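Local coordinates for protein Sso-CP2 metallo-carboxypetidase (Sulfolobus solfataricus, PDB 4MMO) that probably hydrolyses peptides as a zinc-dependent carboxypeptidase of the M20 family, holding its metal in a catalytic domain built round a mixed beta-sheet, at residues V35-L39 with L113-K117; V129-Y133 with N153-A157. All coordinates share one frame; numbering follows the deposited sequence.

Contact 1 (V35-L39 with L113-K117)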
loop_
_atom_site.group_PDB
_atom_site.type_symbol
_atom_site.label_atom_id
_atom_site.label_comp_id
_atom_site.label_asym_id
_atom_site.label_seq_id
_atom_site.Cartn_x
_atom_site.Cartn_y
_atom_site.Cartn_z
ATOM N N VAL A 35 42.388 -9.960 0.987
ATOM C CA VAL A 35 42.983 -9.821 -0.339
ATOM C C VAL A 35 44.501 -9.763 -0.221
ATOM O O VAL A 35 45.212 -10.448 -0.956
ATOM C CB VAL A 35 42.453 -8.563 -1.072
ATOM C CG1 VAL A 35 43.301 -8.232 -2.299
ATOM C CG2 VAL A 35 41.005 -8.764 -1.485
ATOM N N GLU A 36 44.989 -8.948 0.710
ATOM C CA GLU A 36 46.422 -8.802 0.932
ATOM C C GLU A 36 47.044 -10.121 1.374
ATOM O O GLU A 36 48.125 -10.489 0.922
ATOM C CB GLU A 36 46.687 -7.725 1.984
ATOM C CG GLU A 36 46.240 -6.338 1.558
ATOM C CD GLU A 36 46.524 -5.280 2.601
ATOM O OE1 GLU A 36 46.384 -5.576 3.806
ATOM O OE2 GLU A 36 46.889 -4.150 2.216
ATOM N N LYS A 37 46.353 -10.827 2.261
ATOM C CA LYS A 37 46.828 -12.109 2.762
ATOM C C LYS A 37 46.971 -13.117 1.628
ATOM O O LYS A 37 48.018 -13.746 1.471
ATOM C CB LYS A 37 45.858 -12.650 3.816
ATOM C CG LYS A 37 46.221 -14.017 4.383
ATOM C CD LYS A 37 45.023 -14.647 5.075
ATOM C CE LYS A 37 45.324 -16.060 5.541
ATOM N NZ LYS A 37 46.279 -16.084 6.681
ATOM N N LEU A 38 45.911 -13.265 0.841
ATOM C CA LEU A 38 45.846 -14.314 -0.170
ATOM C C LEU A 38 46.735 -14.044 -1.383
ATOM O O LEU A 38 47.383 -14.958 -1.882
ATOM C CB LEU A 38 44.398 -14.522 -0.623
ATOM C CG LEU A 38 43.429 -15.030 0.448
ATOM C CD1 LEU A 38 42.008 -15.071 -0.092
ATOM C CD2 LEU A 38 43.840 -16.402 0.956
ATOM N N LEU A 39 46.767 -12.799 -1.850
ATOM C CA LEU A 39 47.472 -12.464 -3.087
ATOM C C LEU A 39 48.841 -11.832 -2.848
ATOM O O LEU A 39 49.672 -11.788 -3.753
ATOM C CB LEU A 39 46.619 -11.526 -3.944
ATOM C CG LEU A 39 45.176 -11.972 -4.194
ATOM C CD1 LEU A 39 44.519 -11.054 -5.211
ATOM C CD2 LEU A 39 45.094 -13.428 -4.646
ATOM N N LEU A 113 38.962 -15.010 -6.201
ATOM C CA LEU A 113 40.160 -14.653 -5.440
ATOM C C LEU A 113 41.104 -15.837 -5.291
ATOM O O LEU A 113 42.318 -15.695 -5.422
ATOM C CB LEU A 113 39.784 -14.144 -4.044
ATOM C CG LEU A 113 39.783 -12.637 -3.797
ATOM C CD1 LEU A 113 39.361 -12.358 -2.359
ATOM C CD2 LEU A 113 41.144 -12.020 -4.067
ATOM N N PHE A 114 40.544 -17.006 -4.999
ATOM C CA PHE A 114 41.354 -18.193 -4.801
ATOM C C PHE A 114 41.904 -18.725 -6.130
ATOM O O PHE A 114 42.979 -19.320 -6.158
ATOM C CB PHE A 114 40.570 -19.263 -4.042
ATOM C CG PHE A 114 40.629 -19.095 -2.547
ATOM C CD1 PHE A 114 41.769 -19.456 -1.847
ATOM C CD2 PHE A 114 39.560 -18.556 -1.847
ATOM C CE1 PHE A 114 41.839 -19.294 -0.477
ATOM C CE2 PHE A 114 39.625 -18.393 -0.475
ATOM C CZ PHE A 114 40.766 -18.761 0.210
ATOM N N ALA A 115 41.186 -18.489 -7.225
ATOM C CA ALA A 115 41.700 -18.834 -8.549
ATOM C C ALA A 115 42.953 -18.016 -8.840
ATOM O O ALA A 115 43.971 -18.556 -9.268
ATOM C CB ALA A 115 40.649 -18.588 -9.619
ATOM N N ILE A 116 42.877 -16.711 -8.590
ATOM C CA ILE A 116 44.006 -15.822 -8.833
ATOM C C ILE A 116 45.195 -16.257 -7.988
ATOM O O ILE A 116 46.332 -16.266 -8.461
ATOM C CB ILE A 116 43.645 -14.358 -8.522
ATOM C CG1 ILE A 116 42.560 -13.872 -9.485
ATOM C CG2 ILE A 116 44.874 -13.452 -8.633
ATOM C CD1 ILE A 116 41.930 -12.541 -9.090
ATOM N N LYS A 117 44.919 -16.619 -6.740
ATOM C CA LYS A 117 45.950 -17.076 -5.820
ATOM C C LYS A 117 46.664 -18.305 -6.362
ATOM O O LYS A 117 47.890 -18.394 -6.317
ATOM C CB LYS A 117 45.330 -17.421 -4.468
ATOM C CG LYS A 117 46.332 -17.883 -3.426
ATOM C CD LYS A 117 45.633 -18.409 -2.184
ATOM C CE LYS A 117 46.568 -18.415 -0.989
ATOM N NZ LYS A 117 47.859 -19.094 -1.278
#
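L38 and L39, in the last turn of helix 24-39, pack against L113, F114 and K117 of helix 102-121 in a buried, almost wholly apolar helix-helix contact on one face of the catalytic domain's mixed sheet. The axes of the two short segments approach to 9.8 Å, their N-to-C directions 34° apart. L38 reaches over the ring of F114: CD1 lies over one face, 4.2 Å from the ring centroid and offset toward the rim, a CH-pi contact, while CD2 meets CE1 of the same ring at 3.8 Å. This is the layered arrangement of the zinc exopeptidase catalytic domain, in which helices lie on a central sheet; L39 and L113 both also touch L131 of strand 128-134 beneath them. With CG anti to its carbonyl carbon (chi1 -51°), L39 sends both methyls into the other helix, CD1 against L113 CD2 at 3.7 Å and CD2 against I116 CG2 at 4.0 Å. An alanine here is likely to open a gap between the helices and the sheet, leaving L113 and I116 without the methyls they pack on. V35 adds CG2 against L113 CD1, the two side chains crossing at about a right angle. At the outer side the methylenes of K117 pass the C-terminal turn, CG 3.5 Å from L38 O, and its ammonium goes on to a salt bridge with D121.

Contact 2 (V129-Y133 with N153-A157); sequences VKLLY and NKLKA
K130, on strand 128-134, meets segment 153-157 through its ammonium group, which donates hydrogen bonds to two backbone carbonyls of a type I beta turn. The strand is an inner member of the mixed sheet of the M20 catalytic domain, paired antiparallel with strand 53-58 and parallel with strand 65-71, and the turn lies in the loop that carries the chain from helix 144-149 to strand 159-161 of the same sheet.

N153 opens the turn, which is closed by the bond from K156 N to N153 O, 3.3 Å long. K154 follows, and two parts of it act separately. Its carbonyl oxygen accepts a hydrogen bond from K130 NZ at 2.8 Å, whereas its own side chain leads away from the strand to a salt bridge with E46. Next comes L155, whose side chain bends back toward the sheet; its CD2 comes within 4.4 Å of L132 CD1, a loose apolar contact, and it also touches Y55 of strand 53-58, as does K130. The side chain of K156 leaves the backbone away from the strand, and its carbonyl does the work, while A157 touches T65 as the chain approaches strand 159-161.

What lets one lysine span this distance is its shape: beyond CG the chain is fully extended, with chi2 at 179°, so the buried methylenes run straight from the sheet to the turn. Gripping carbonyls two residues apart, the ammonium is likely to restrain the peptide stretch between them. The two bonds differ in geometry: K130 NZ stands above the carbonyl plane of K154, but lies in that of K156, on a lone pair of K156 O at 2.7 Å.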
loop_
_atom_site.group_PDB
_atom_site.type_symbol
_atom_site.label_atom_id
_atom_site.label_comp_id
_atom_site.label_asym_id
_atom_site.label_seq_id
_atom_site.Cartn_x
_atom_site.Cartn_y
_atom_site.Cartn_z
ATOM N N VAL A 129 45.491 -8.020 -13.208
ATOM C CA VAL A 129 44.157 -8.037 -12.625
ATOM C C VAL A 129 43.956 -6.855 -11.690
ATOM O O VAL A 129 44.758 -6.612 -10.785
ATOM C CB VAL A 129 43.899 -9.353 -11.866
ATOM C CG1 VAL A 129 42.552 -9.319 -11.143
ATOM C CG2 VAL A 129 43.946 -10.516 -12.831
ATOM N N LYS A 130 42.878 -6.120 -11.932
ATOM C CA LYS A 130 42.442 -5.055 -11.043
ATOM C C LYS A 130 41.126 -5.477 -10.415
ATOM O O LYS A 130 40.206 -5.904 -11.119
ATOM C CB LYS A 130 42.268 -3.756 -11.820
ATOM C CG LYS A 130 43.560 -3.232 -12.407
ATOM C CD LYS A 130 43.335 -1.960 -13.196
ATOM C CE LYS A 130 44.655 -1.327 -13.596
ATOM N NZ LYS A 130 44.449 -0.082 -14.380
ATOM N N LEU A 131 41.053 -5.374 -9.090
ATOM C CA LEU A 131 39.878 -5.795 -8.335
ATOM C C LEU A 131 39.103 -4.587 -7.834
ATOM O O LEU A 131 39.687 -3.646 -7.299
ATOM C CB LEU A 131 40.294 -6.645 -7.135
ATOM C CG LEU A 131 41.107 -7.911 -7.401
ATOM C CD1 LEU A 131 41.462 -8.559 -6.070
ATOM C CD2 LEU A 131 40.350 -8.886 -8.294
ATOM N N LEU A 132 37.787 -4.620 -8.011
ATOM C CA LEU A 132 36.928 -3.542 -7.537
ATOM C C LEU A 132 35.691 -4.114 -6.866
ATOM O O LEU A 132 34.758 -4.558 -7.535
ATOM C CB LEU A 132 36.524 -2.621 -8.692
ATOM C CG LEU A 132 35.889 -1.289 -8.283
ATOM C CD1 LEU A 132 36.890 -0.440 -7.540
ATOM C CD2 LEU A 132 35.365 -0.532 -9.492
ATOM N N TYR A 133 35.705 -4.105 -5.535
ATOM C CA TYR A 133 34.602 -4.623 -4.739
ATOM C C TYR A 133 33.836 -3.484 -4.066
ATOM O O TYR A 133 34.393 -2.779 -3.222
ATOM C CB TYR A 133 35.135 -5.569 -3.667
ATOM C CG TYR A 133 35.968 -6.715 -4.195
ATOM C CD1 TYR A 133 35.688 -7.299 -5.426
ATOM C CD2 TYR A 133 37.029 -7.220 -3.458
ATOM C CE1 TYR A 133 36.441 -8.353 -5.902
ATOM C CE2 TYR A 133 37.788 -8.269 -3.923
ATOM C CZ TYR A 133 37.491 -8.834 -5.149
ATOM O OH TYR A 133 38.249 -9.882 -5.620
ATOM N N ASN A 153 41.531 6.792 -15.029
ATOM C CA ASN A 153 42.871 6.362 -15.423
ATOM C C ASN A 153 43.330 5.155 -14.607
ATOM O O ASN A 153 43.863 4.194 -15.154
ATOM C CB ASN A 153 43.879 7.504 -15.286
ATOM C CG ASN A 153 43.667 8.599 -16.317
ATOM O OD1 ASN A 153 43.125 8.362 -17.397
ATOM N ND2 ASN A 153 44.101 9.808 -15.987
ATOM N N LYS A 154 43.102 5.201 -13.300
ATOM C CA LYS A 154 43.513 4.114 -12.417
ATOM C C LYS A 154 42.826 2.788 -12.761
ATOM O O LYS A 154 43.403 1.718 -12.575
ATOM C CB LYS A 154 43.231 4.479 -10.956
ATOM C CG LYS A 154 43.477 3.328 -9.986
ATOM C CD LYS A 154 43.825 3.806 -8.585
ATOM C CE LYS A 154 42.600 3.935 -7.704
ATOM N NZ LYS A 154 42.968 4.421 -6.345
ATOM N N LEU A 155 41.600 2.868 -13.266
ATOM C CA LEU A 155 40.787 1.682 -13.509
ATOM C C LEU A 155 40.871 1.171 -14.943
ATOM O O LEU A 155 40.145 0.248 -15.312
ATOM C CB LEU A 155 39.328 1.981 -13.169
ATOM C CG LEU A 155 39.053 2.269 -11.695
ATOM C CD1 LEU A 155 37.620 2.746 -11.517
ATOM C CD2 LEU A 155 39.322 1.033 -10.852
ATOM N N LYS A 156 41.749 1.765 -15.744
ATOM C CA LYS A 156 41.884 1.374 -17.143
ATOM C C LYS A 156 42.166 -0.117 -17.273
ATOM O O LYS A 156 43.034 -0.659 -16.589
ATOM C CB LYS A 156 42.998 2.165 -17.829
ATOM C CG LYS A 156 43.149 1.832 -19.308
ATOM C CD LYS A 156 44.308 2.576 -19.946
ATOM C CE LYS A 156 44.370 2.311 -21.443
ATOM N NZ LYS A 156 45.420 3.126 -22.109
ATOM N N ALA A 157 41.417 -0.771 -18.153
ATOM C CA ALA A 157 41.592 -2.192 -18.414
ATOM C C ALA A 157 41.073 -2.499 -19.812
ATOM O O ALA A 157 40.275 -1.736 -20.354
ATOM C CB ALA A 157 40.851 -3.013 -17.380
#

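How the contacts relate
From the N terminus, the chain forms helix 24-39, then strands 43-46, 53-58 and 65-71, before helix 102-121 returns to close contact 1. Strand 128-134 follows directly and opens contact 2, which closes at 153-157 after helix 144-149. The two loops are therefore in series, neither nested nor crossed, and their centres lie 16 Å apart. Strand 128-134, part of contact 2, is also the floor on which the helices of contact 1 rest: V129, L131 and Y133 meet them, with V129 CG1 3.9 Å from I116 CD1, while K130 and L132 serve contact 2 from its other face. Together they tie helices on one side of the sheet to the loop entering strand 159-161 on the other.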